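Local coordinates for protein acetyltransferase, GNAT family (Enterococcus faecalis, PDB 1U6M) that probably transfers an acyl group other than an amino-acyl group, most likely acetyl, as a member of the GNAT acetyltransferase family, at residues L18-L23 and P29-V34; L43-A48 and F91-L96; R58-E63 and D135-V140. All coordinates share one frame; numbering follows the deposited sequence.

Contact 1 (L18-L23 and P29-V34); sequences LVLVIL and PILEEV
Leu31 spans the gap to helix 12-25 and touches both Leu20 and Leu23, with its two methyls dividing the work. Its CB leads off the turn-like backbone toward the helix but is still 5.9 Å from Leu20 CD2. CG lies beside the backbone N and anti to the carbonyl carbon (chi1 -57°), which carries the branch point forward. At 4.9 Å from Leu23 C, CG itself stays beyond contact distance, and the fork does the touching. CD1 settles on the backbone of Leu23, 3.7 Å from its C, and also meets the side-chain base of that residue, with Leu23 CB 4.3 Å from Leu31 CD1. CD2 diverges toward the preceding turn and comes to 4.0 Å from Leu20 CD2; the two leucines approach at a slant. The helix and the loop after it belong to the segment between the first two strands of the GNAT fold, where helix 12-25 is followed by helix 36-47. Residues 29-34 lie in the connection between these helices, and Leu31 brings it back onto the first of them. No hydrogen bond joins the two segments; the contact rests on van der Waals packing of methyls against a methyl, a CB and a backbone carbonyl. Met39 of helix 36-47 touches Leu31 as well, while Leu20 packs on Glu36 and Ile40 of the same helix.

Contact 2 (L43-A48 and F91-L96); sequences LAEATA and FKKHGL
His94 and Glu45 meet through a single hydrogen bond, from His94 NE2 to Glu45 OE2 at 2.7 Å. The bond is bent, with an N-H...O angle of 133°, consistent with OE2 lying 32° out of the plane of the imidazole. On the acid, OE2 is approached on its syn side and close to the carboxylate plane. The carboxylate and ring planes are turned steeply against each other.

Conformation explains how the groups arrive. Glu45 is stretched throughout: its CG is anti to the backbone N (chi1 -175°) and the chain continues extended, so the carboxylate is carried straight out from helix 36-47. From just beyond the end of helix 85-93, the imidazole of His94 is brought up by a CG placed beside the backbone N, and the ring is pointed at the acid with NE2 foremost.

The second carboxylate oxygen has its own connection. Water 1 donates to Glu45 OE1 and accepts from Lys93 NZ at 2.8 Å, bridging two groups whose direct separation, 4.4 Å from Glu45 OE1 to Lys93 NZ, is too long for a salt bridge. The extended lysine also brings its CD to 4.0 Å from Glu45 OE1. One carboxylate is thus held by a direct bond on one oxygen and a water on the other, and the nearby ammonium would probably favour its anionic form.

Val90 of helix 85-93 also touches Glu45. Gly95 takes a positive phi, and the bonds Leu96 N to Phe91 O and Gly95 N to Lys92 O define a Schellman motif; His94, within it and just before the glycine, makes a surface His-carboxylate hydrogen bond that ties the C-terminal end of helix 85-93 to helix 36-47.

Contact 3 (R58-E63 and D135-V140); sequences RILVYE and DALPEV
Leu60 of strand 59-64 points one methyl, CD2, into a group of three side chains from residues 135-140, and every close approach of this contact goes through that atom. The CG-CD2 bond heads between Ala136 and Leu137, making an angle of roughly 45° with the line to each partner methyl, while Val140 stands further off its axis. The evidence is in the distances: Leu60 CD2 lies 3.7 Å from Ala136 CB, 4.1 Å from Leu137 CD2 and 4.2 Å from Val140 CG2. As seen from CD2, the directions to Ala136 and Leu137 are nearly perpendicular, so the methyl is met from separate sides.

The partners are turned differently toward it. Ala136 aims its CB at the strand directly. Leu137 and Leu60 run past one another in opposite directions, overlapping only at their CD2 ends. Val140, one turn further along, offers one branch: CG2 is anti to the carbonyl carbon and faces the leucine, whereas CG1 stays 6.0 Å from Leu60 CD2. Leu60 reaches the group because its CG is anti to the backbone N (chi1 -152°), with CD2 as the branch that leads; its other methyl, CD1, comes no nearer than 4.6 Å to Val140 CG2.

No hydrogen bond crosses this interface. Leu60 also touches Ile4 of the edge strand 3-6, and its backbone pairs with Ala72 of strand 67-76. Leu137 packs on Trp113 and Leu115, and Val140 on Trp113, so the helix lies against strand 112-120 as well. Helix 137-142, which follows strand 112-120 and helix 129-135, is laid across a face of the mixed sheet and reaches a strand of its N-terminal half, the alpha-on-beta packing of the GNAT fold.

In the fold
From the N terminus, the edge strand 3-6 leads into helix 12-25, and contact 1 is the first to close, over five intervening residues, the first two of them still in helix 12-25. Contact 2 opens on the next helix, 36-47, and its second segment comes 42 residues later on helix 85-93. Contact 3 starts inside that interval, on strand 59-64, and ends on helix 137-142, so contacts 2 and 3 cross, whereas contact 1 precedes both. Contacts 1 and 2 touch, notably through Ile30 against Phe91 and Leu23 against Leu43, and combine three helices into one cluster. Contact 3 lies about 25 Å, centre to centre, from either and joins helix to sheet.

Contact 1 (L18-L23 and P29-V34)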
loop_
_atom_site.group_PDB
_atom_site.type_symbol
_atom_site.label_atom_id
_atom_site.label_comp_id
_atom_site.label_asym_id
_atom_site.label_seq_id
_atom_site.Cartn_x
_atom_site.Cartn_y
_atom_site.Cartn_z
ATOM N N LEU A 18 -4.760 -2.535 9.340
ATOM C CA LEU A 18 -4.546 -1.307 8.637
ATOM C C LEU A 18 -5.160 -1.376 7.231
ATOM O O LEU A 18 -5.805 -0.421 6.790
ATOM C CB LEU A 18 -3.044 -0.968 8.612
ATOM C CG LEU A 18 -2.419 -0.546 9.944
ATOM C CD1 LEU A 18 -0.896 -0.488 9.826
ATOM C CD2 LEU A 18 -3.026 0.802 10.406
ATOM N N VAL A 19 -4.942 -2.494 6.534
ATOM C CA VAL A 19 -5.553 -2.753 5.202
ATOM C C VAL A 19 -7.094 -2.775 5.238
ATOM O O VAL A 19 -7.738 -2.196 4.376
ATOM C CB VAL A 19 -5.001 -4.068 4.524
ATOM C CG1 VAL A 19 -5.690 -4.338 3.236
ATOM C CG2 VAL A 19 -3.527 -3.907 4.249
ATOM N N LEU A 20 -7.687 -3.424 6.234
ATOM C CA LEU A 20 -9.136 -3.349 6.410
ATOM C C LEU A 20 -9.651 -1.943 6.269
ATOM O O LEU A 20 -10.748 -1.753 5.732
ATOM C CB LEU A 20 -9.557 -3.862 7.770
ATOM C CG LEU A 20 -10.866 -4.650 7.903
ATOM C CD1 LEU A 20 -11.416 -4.499 9.327
ATOM C CD2 LEU A 20 -11.903 -4.310 6.899
ATOM N N VAL A 21 -8.913 -0.952 6.791
ATOM C CA VAL A 21 -9.397 0.437 6.748
ATOM C C VAL A 21 -9.586 0.899 5.309
ATOM O O VAL A 21 -10.633 1.439 4.958
ATOM C CB VAL A 21 -8.497 1.457 7.556
ATOM C CG1 VAL A 21 -8.932 2.884 7.307
ATOM C CG2 VAL A 21 -8.575 1.182 9.023
ATOM N N ILE A 22 -8.541 0.707 4.497
ATOM C CA ILE A 22 -8.554 0.913 3.038
ATOM C C ILE A 22 -9.728 0.226 2.306
ATOM O O ILE A 22 -10.362 0.868 1.468
ATOM C CB ILE A 22 -7.204 0.422 2.431
ATOM C CG1 ILE A 22 -6.048 1.282 2.967
ATOM C CG2 ILE A 22 -7.211 0.450 0.897
ATOM C CD1 ILE A 22 -4.747 0.638 2.845
ATOM N N LEU A 23 -9.973 -1.064 2.589
ATOM C CA LEU A 23 -11.056 -1.838 1.957
ATOM C C LEU A 23 -12.296 -1.250 2.592
ATOM O O LEU A 23 -12.248 -0.817 3.731
ATOM C CB LEU A 23 -10.950 -3.346 2.262
ATOM C CG LEU A 23 -9.643 -4.098 1.961
ATOM C CD1 LEU A 23 -9.837 -5.538 2.136
ATOM C CD2 LEU A 23 -9.068 -3.807 0.566
ATOM N N PRO A 29 -17.642 -4.849 -1.861
ATOM C CA PRO A 29 -18.833 -5.656 -1.530
ATOM C C PRO A 29 -18.538 -6.885 -0.688
ATOM O O PRO A 29 -19.439 -7.341 -0.008
ATOM C CB PRO A 29 -19.405 -6.031 -2.919
ATOM C CG PRO A 29 -18.849 -4.929 -3.837
ATOM C CD PRO A 29 -17.442 -4.751 -3.329
ATOM N N ILE A 30 -17.322 -7.427 -0.724
ATOM C CA ILE A 30 -16.984 -8.571 0.122
ATOM C C ILE A 30 -17.188 -8.310 1.649
ATOM O O ILE A 30 -17.308 -9.227 2.419
ATOM C CB ILE A 30 -15.530 -9.095 -0.134
ATOM C CG1 ILE A 30 -15.330 -10.496 0.473
ATOM C CG2 ILE A 30 -14.408 -8.061 0.278
ATOM C CD1 ILE A 30 -16.088 -11.597 -0.313
ATOM N N LEU A 31 -17.189 -7.052 2.060
ATOM C CA LEU A 31 -17.323 -6.731 3.456
ATOM C C LEU A 31 -18.764 -6.921 3.935
ATOM O O LEU A 31 -18.977 -7.008 5.130
ATOM C CB LEU A 31 -16.829 -5.309 3.742
ATOM C CG LEU A 31 -15.373 -5.033 3.332
ATOM C CD1 LEU A 31 -15.089 -3.582 3.400
ATOM C CD2 LEU A 31 -14.337 -5.836 4.127
ATOM N N GLU A 32 -19.736 -6.995 3.012
ATOM C CA GLU A 32 -21.146 -7.324 3.353
ATOM C C GLU A 32 -21.367 -8.809 3.585
ATOM O O GLU A 32 -22.395 -9.184 4.141
ATOM C CB GLU A 32 -22.185 -6.884 2.289
ATOM C CG GLU A 32 -21.909 -5.667 1.389
ATOM C CD GLU A 32 -21.505 -4.400 2.137
ATOM O OE1 GLU A 32 -21.118 -3.413 1.448
ATOM O OE2 GLU A 32 -21.563 -4.393 3.399
ATOM N N GLU A 33 -20.432 -9.648 3.161
ATOM C CA GLU A 33 -20.621 -11.099 3.141
ATOM C C GLU A 33 -19.761 -11.819 4.183
ATOM O O GLU A 33 -20.040 -12.948 4.580
ATOM C CB GLU A 33 -20.311 -11.648 1.734
ATOM N N VAL A 34 -18.692 -11.161 4.608
ATOM C CA VAL A 34 -17.678 -11.763 5.481
ATOM C C VAL A 34 -17.572 -10.794 6.677
ATOM O O VAL A 34 -17.609 -9.561 6.498
ATOM C CB VAL A 34 -16.317 -12.020 4.657
ATOM C CG1 VAL A 34 -15.125 -12.217 5.521
ATOM C CG2 VAL A 34 -16.428 -13.231 3.719
#

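Contact 2 (L43-A48 and F91-L96)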
loop_
_atom_site.group_PDB
_atom_site.type_symbol
_atom_site.label_atom_id
_atom_site.label_comp_id
_atom_site.label_asym_id
_atom_site.label_seq_id
_atom_site.Cartn_x
_atom_site.Cartn_y
_atom_site.Cartn_z
ATOM N N LEU A 43 -6.769 -11.537 5.081
ATOM C CA LEU A 43 -5.690 -10.585 4.831
ATOM C C LEU A 43 -4.386 -11.016 5.472
ATOM O O LEU A 43 -3.363 -11.075 4.762
ATOM C CB LEU A 43 -6.110 -9.188 5.334
ATOM C CG LEU A 43 -7.253 -8.558 4.538
ATOM C CD1 LEU A 43 -7.879 -7.286 5.235
ATOM C CD2 LEU A 43 -6.773 -8.250 3.047
ATOM N N ALA A 44 -4.409 -11.378 6.775
ATOM C CA ALA A 44 -3.153 -11.767 7.516
ATOM C C ALA A 44 -2.515 -12.948 6.915
ATOM O O ALA A 44 -1.276 -12.991 6.731
ATOM C CB ALA A 44 -3.395 -12.025 8.969
ATOM N N GLU A 45 -3.336 -13.923 6.567
ATOM C CA GLU A 45 -2.806 -15.079 5.866
ATOM C C GLU A 45 -2.192 -14.697 4.510
ATOM O O GLU A 45 -1.163 -15.231 4.161
ATOM C CB GLU A 45 -3.904 -16.155 5.716
ATOM C CG GLU A 45 -3.409 -17.463 5.090
ATOM C CD GLU A 45 -4.499 -18.565 5.002
ATOM O OE1 GLU A 45 -4.265 -19.530 4.206
ATOM O OE2 GLU A 45 -5.558 -18.443 5.723
ATOM N N ALA A 46 -2.784 -13.768 3.746
ATOM C CA ALA A 46 -2.213 -13.415 2.402
ATOM C C ALA A 46 -0.816 -12.658 2.514
ATOM O O ALA A 46 0.071 -12.754 1.671
ATOM C CB ALA A 46 -3.243 -12.603 1.576
ATOM N N THR A 47 -0.702 -11.875 3.576
ATOM C CA THR A 47 0.514 -11.205 4.078
ATOM C C THR A 47 1.798 -12.074 4.101
ATOM O O THR A 47 2.922 -11.552 3.915
ATOM C CB THR A 47 0.117 -10.672 5.467
ATOM O OG1 THR A 47 -0.227 -9.294 5.351
ATOM C CG2 THR A 47 1.067 -10.935 6.487
ATOM N N ALA A 48 1.616 -13.382 4.291
ATOM C CA ALA A 48 2.717 -14.324 4.369
ATOM C C ALA A 48 3.268 -14.656 2.995
ATOM O O ALA A 48 4.378 -15.118 2.909
ATOM C CB ALA A 48 2.314 -15.600 5.137
ATOM N N PHE A 91 -8.603 -16.966 -0.362
ATOM C CA PHE A 91 -10.072 -17.169 -0.574
ATOM C C PHE A 91 -10.470 -18.583 -1.034
ATOM O O PHE A 91 -11.326 -19.208 -0.433
ATOM C CB PHE A 91 -10.660 -16.153 -1.569
ATOM C CG PHE A 91 -11.040 -14.853 -0.944
ATOM C CD1 PHE A 91 -10.128 -14.151 -0.148
ATOM C CD2 PHE A 91 -12.307 -14.347 -1.110
ATOM C CE1 PHE A 91 -10.474 -12.955 0.465
ATOM C CE2 PHE A 91 -12.683 -13.141 -0.497
ATOM C CZ PHE A 91 -11.731 -12.436 0.289
ATOM N N LYS A 92 -9.854 -19.096 -2.081
ATOM C CA LYS A 92 -10.151 -20.474 -2.537
ATOM C C LYS A 92 -9.929 -21.575 -1.459
ATOM O O LYS A 92 -10.787 -22.402 -1.226
ATOM C CB LYS A 92 -9.370 -20.772 -3.800
ATOM C CG LYS A 92 -9.407 -22.226 -4.252
ATOM C CD LYS A 92 -9.488 -22.273 -5.763
ATOM C CE LYS A 92 -8.967 -23.604 -6.313
ATOM N NZ LYS A 92 -8.786 -23.388 -7.778
ATOM N N LYS A 93 -8.781 -21.544 -0.787
ATOM C CA LYS A 93 -8.516 -22.333 0.405
ATOM C C LYS A 93 -9.618 -22.323 1.474
ATOM O O LYS A 93 -9.826 -23.338 2.129
ATOM C CB LYS A 93 -7.206 -21.865 1.051
ATOM C CG LYS A 93 -6.005 -22.378 0.368
ATOM C CD LYS A 93 -4.835 -22.239 1.294
ATOM C CE LYS A 93 -3.588 -22.552 0.510
ATOM N NZ LYS A 93 -2.388 -22.301 1.346
ATOM N N HIS A 94 -10.286 -21.189 1.645
ATOM C CA HIS A 94 -11.333 -20.977 2.658
ATOM C C HIS A 94 -12.779 -21.074 2.140
ATOM O O HIS A 94 -13.715 -20.642 2.828
ATOM C CB HIS A 94 -11.095 -19.620 3.368
ATOM C CG HIS A 94 -9.860 -19.659 4.212
ATOM N ND1 HIS A 94 -9.889 -19.993 5.551
ATOM C CD2 HIS A 94 -8.550 -19.582 3.869
ATOM C CE1 HIS A 94 -8.649 -20.078 6.002
ATOM N NE2 HIS A 94 -7.822 -19.817 5.005
ATOM N N GLY A 95 -12.935 -21.629 0.926
ATOM C CA GLY A 95 -14.250 -21.853 0.322
ATOM C C GLY A 95 -14.965 -20.650 -0.197
ATOM O O GLY A 95 -16.142 -20.701 -0.391
ATOM N N LEU A 96 -14.284 -19.524 -0.385
ATOM C CA LEU A 96 -14.948 -18.341 -0.926
ATOM C C LEU A 96 -14.677 -18.198 -2.447
ATOM O O LEU A 96 -13.702 -18.758 -2.962
ATOM C CB LEU A 96 -14.515 -17.100 -0.194
ATOM C CG LEU A 96 -14.773 -16.637 1.242
ATOM C CD1 LEU A 96 -16.109 -16.934 1.887
ATOM C CD2 LEU A 96 -13.662 -17.022 2.138
HETATM O O HOH W 1 -2.164 -19.934 2.901
#

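Contact 3 (R58-E63 and D135-V140)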
loop_
_atom_site.group_PDB
_atom_site.type_symbol
_atom_site.label_atom_id
_atom_site.label_comp_id
_atom_site.label_asym_id
_atom_site.label_seq_id
_atom_site.Cartn_x
_atom_site.Cartn_y
_atom_site.Cartn_z
ATOM N N ARG A 58 7.079 -6.500 1.129
ATOM C CA ARG A 58 6.823 -5.300 0.346
ATOM C C ARG A 58 6.642 -4.100 1.255
ATOM O O ARG A 58 6.426 -2.972 0.769
ATOM C CB ARG A 58 5.536 -5.509 -0.486
ATOM C CG ARG A 58 5.645 -6.605 -1.496
ATOM C CD ARG A 58 4.675 -6.323 -2.644
ATOM N NE ARG A 58 4.545 -7.424 -3.624
ATOM C CZ ARG A 58 5.404 -7.658 -4.633
ATOM N NH1 ARG A 58 6.493 -6.910 -4.781
ATOM N NH2 ARG A 58 5.164 -8.629 -5.515
ATOM N N ILE A 59 6.723 -4.335 2.558
ATOM C CA ILE A 59 6.312 -3.361 3.549
ATOM C C ILE A 59 7.437 -2.812 4.496
ATOM O O ILE A 59 8.267 -3.562 5.087
ATOM C CB ILE A 59 5.131 -3.903 4.414
ATOM C CG1 ILE A 59 3.941 -4.254 3.498
ATOM C CG2 ILE A 59 4.713 -2.876 5.436
ATOM C CD1 ILE A 59 2.691 -4.755 4.206
ATOM N N LEU A 60 7.384 -1.498 4.679
ATOM C CA LEU A 60 8.198 -0.829 5.689
ATOM C C LEU A 60 7.327 -0.450 6.867
ATOM O O LEU A 60 6.233 0.095 6.679
ATOM C CB LEU A 60 8.863 0.423 5.092
ATOM C CG LEU A 60 10.188 0.967 5.602
ATOM C CD1 LEU A 60 11.334 -0.056 5.564
ATOM C CD2 LEU A 60 10.471 2.107 4.732
ATOM N N VAL A 61 7.812 -0.718 8.081
ATOM C CA VAL A 61 7.013 -0.481 9.298
ATOM C C VAL A 61 7.570 0.728 10.033
ATOM O O VAL A 61 8.796 0.901 10.127
ATOM C CB VAL A 61 7.031 -1.807 10.219
ATOM C CG1 VAL A 61 6.663 -1.532 11.637
ATOM C CG2 VAL A 61 6.083 -2.856 9.665
ATOM N N TYR A 62 6.696 1.588 10.551
ATOM C CA TYR A 62 7.111 2.553 11.576
ATOM C C TYR A 62 6.677 2.118 12.973
ATOM O O TYR A 62 5.499 2.092 13.268
ATOM C CB TYR A 62 6.551 3.929 11.295
ATOM C CG TYR A 62 7.176 4.998 12.160
ATOM C CD1 TYR A 62 6.702 5.259 13.456
ATOM C CD2 TYR A 62 8.260 5.724 11.699
ATOM C CE1 TYR A 62 7.261 6.239 14.250
ATOM C CE2 TYR A 62 8.850 6.681 12.487
ATOM C CZ TYR A 62 8.328 6.941 13.739
ATOM O OH TYR A 62 8.929 7.922 14.468
ATOM N N GLU A 63 7.623 1.821 13.839
ATOM C CA GLU A 63 7.313 1.315 15.186
ATOM C C GLU A 63 7.349 2.432 16.241
ATOM O O GLU A 63 8.345 3.132 16.388
ATOM C CB GLU A 63 8.300 0.206 15.540
ATOM C CG GLU A 63 7.769 -0.900 16.345
ATOM C CD GLU A 63 8.823 -1.930 16.616
ATOM O OE1 GLU A 63 8.996 -2.849 15.780
ATOM O OE2 GLU A 63 9.471 -1.819 17.676
ATOM N N ASP A 135 9.897 9.719 3.717
ATOM C CA ASP A 135 11.334 10.037 3.671
ATOM C C ASP A 135 12.256 8.810 3.491
ATOM O O ASP A 135 13.392 8.956 3.045
ATOM C CB ASP A 135 11.798 10.786 4.957
ATOM C CG ASP A 135 11.289 12.218 5.027
ATOM O OD1 ASP A 135 10.788 12.772 4.018
ATOM O OD2 ASP A 135 11.384 12.813 6.127
ATOM N N ALA A 136 11.800 7.640 3.926
ATOM C CA ALA A 136 12.595 6.405 3.980
ATOM C C ALA A 136 12.503 5.650 2.692
ATOM O O ALA A 136 13.196 4.674 2.500
ATOM C CB ALA A 136 12.063 5.476 5.108
ATOM N N LEU A 137 11.620 6.084 1.814
ATOM C CA LEU A 137 11.302 5.305 0.627
ATOM C C LEU A 137 12.311 5.353 -0.537
ATOM O O LEU A 137 12.364 4.389 -1.280
ATOM C CB LEU A 137 9.888 5.653 0.132
ATOM C CG LEU A 137 8.731 5.002 0.947
ATOM C CD1 LEU A 137 7.405 5.367 0.370
ATOM C CD2 LEU A 137 8.897 3.431 1.128
ATOM N N PRO A 138 13.067 6.468 -0.752
ATOM C CA PRO A 138 14.092 6.469 -1.820
ATOM C C PRO A 138 15.093 5.332 -1.734
ATOM O O PRO A 138 15.426 4.741 -2.730
ATOM C CB PRO A 138 14.815 7.821 -1.613
ATOM C CG PRO A 138 13.692 8.694 -1.121
ATOM C CD PRO A 138 13.027 7.785 -0.094
ATOM N N GLU A 139 15.574 5.036 -0.559
ATOM C CA GLU A 139 16.476 3.897 -0.370
ATOM C C GLU A 139 15.848 2.528 -0.746
ATOM O O GLU A 139 16.531 1.623 -1.294
ATOM C CB GLU A 139 16.973 3.924 1.069
ATOM C CG GLU A 139 17.490 5.394 1.530
ATOM C CD GLU A 139 16.405 6.372 2.205
ATOM O OE1 GLU A 139 15.580 7.040 1.502
ATOM O OE2 GLU A 139 16.433 6.541 3.454
ATOM N N VAL A 140 14.546 2.391 -0.466
ATOM C CA VAL A 140 13.777 1.250 -0.921
ATOM C C VAL A 140 13.692 1.182 -2.474
ATOM O O VAL A 140 14.012 0.173 -3.031
ATOM C CB VAL A 140 12.361 1.190 -0.282
ATOM C CG1 VAL A 140 11.630 -0.044 -0.804
ATOM C CG2 VAL A 140 12.503 1.119 1.219
#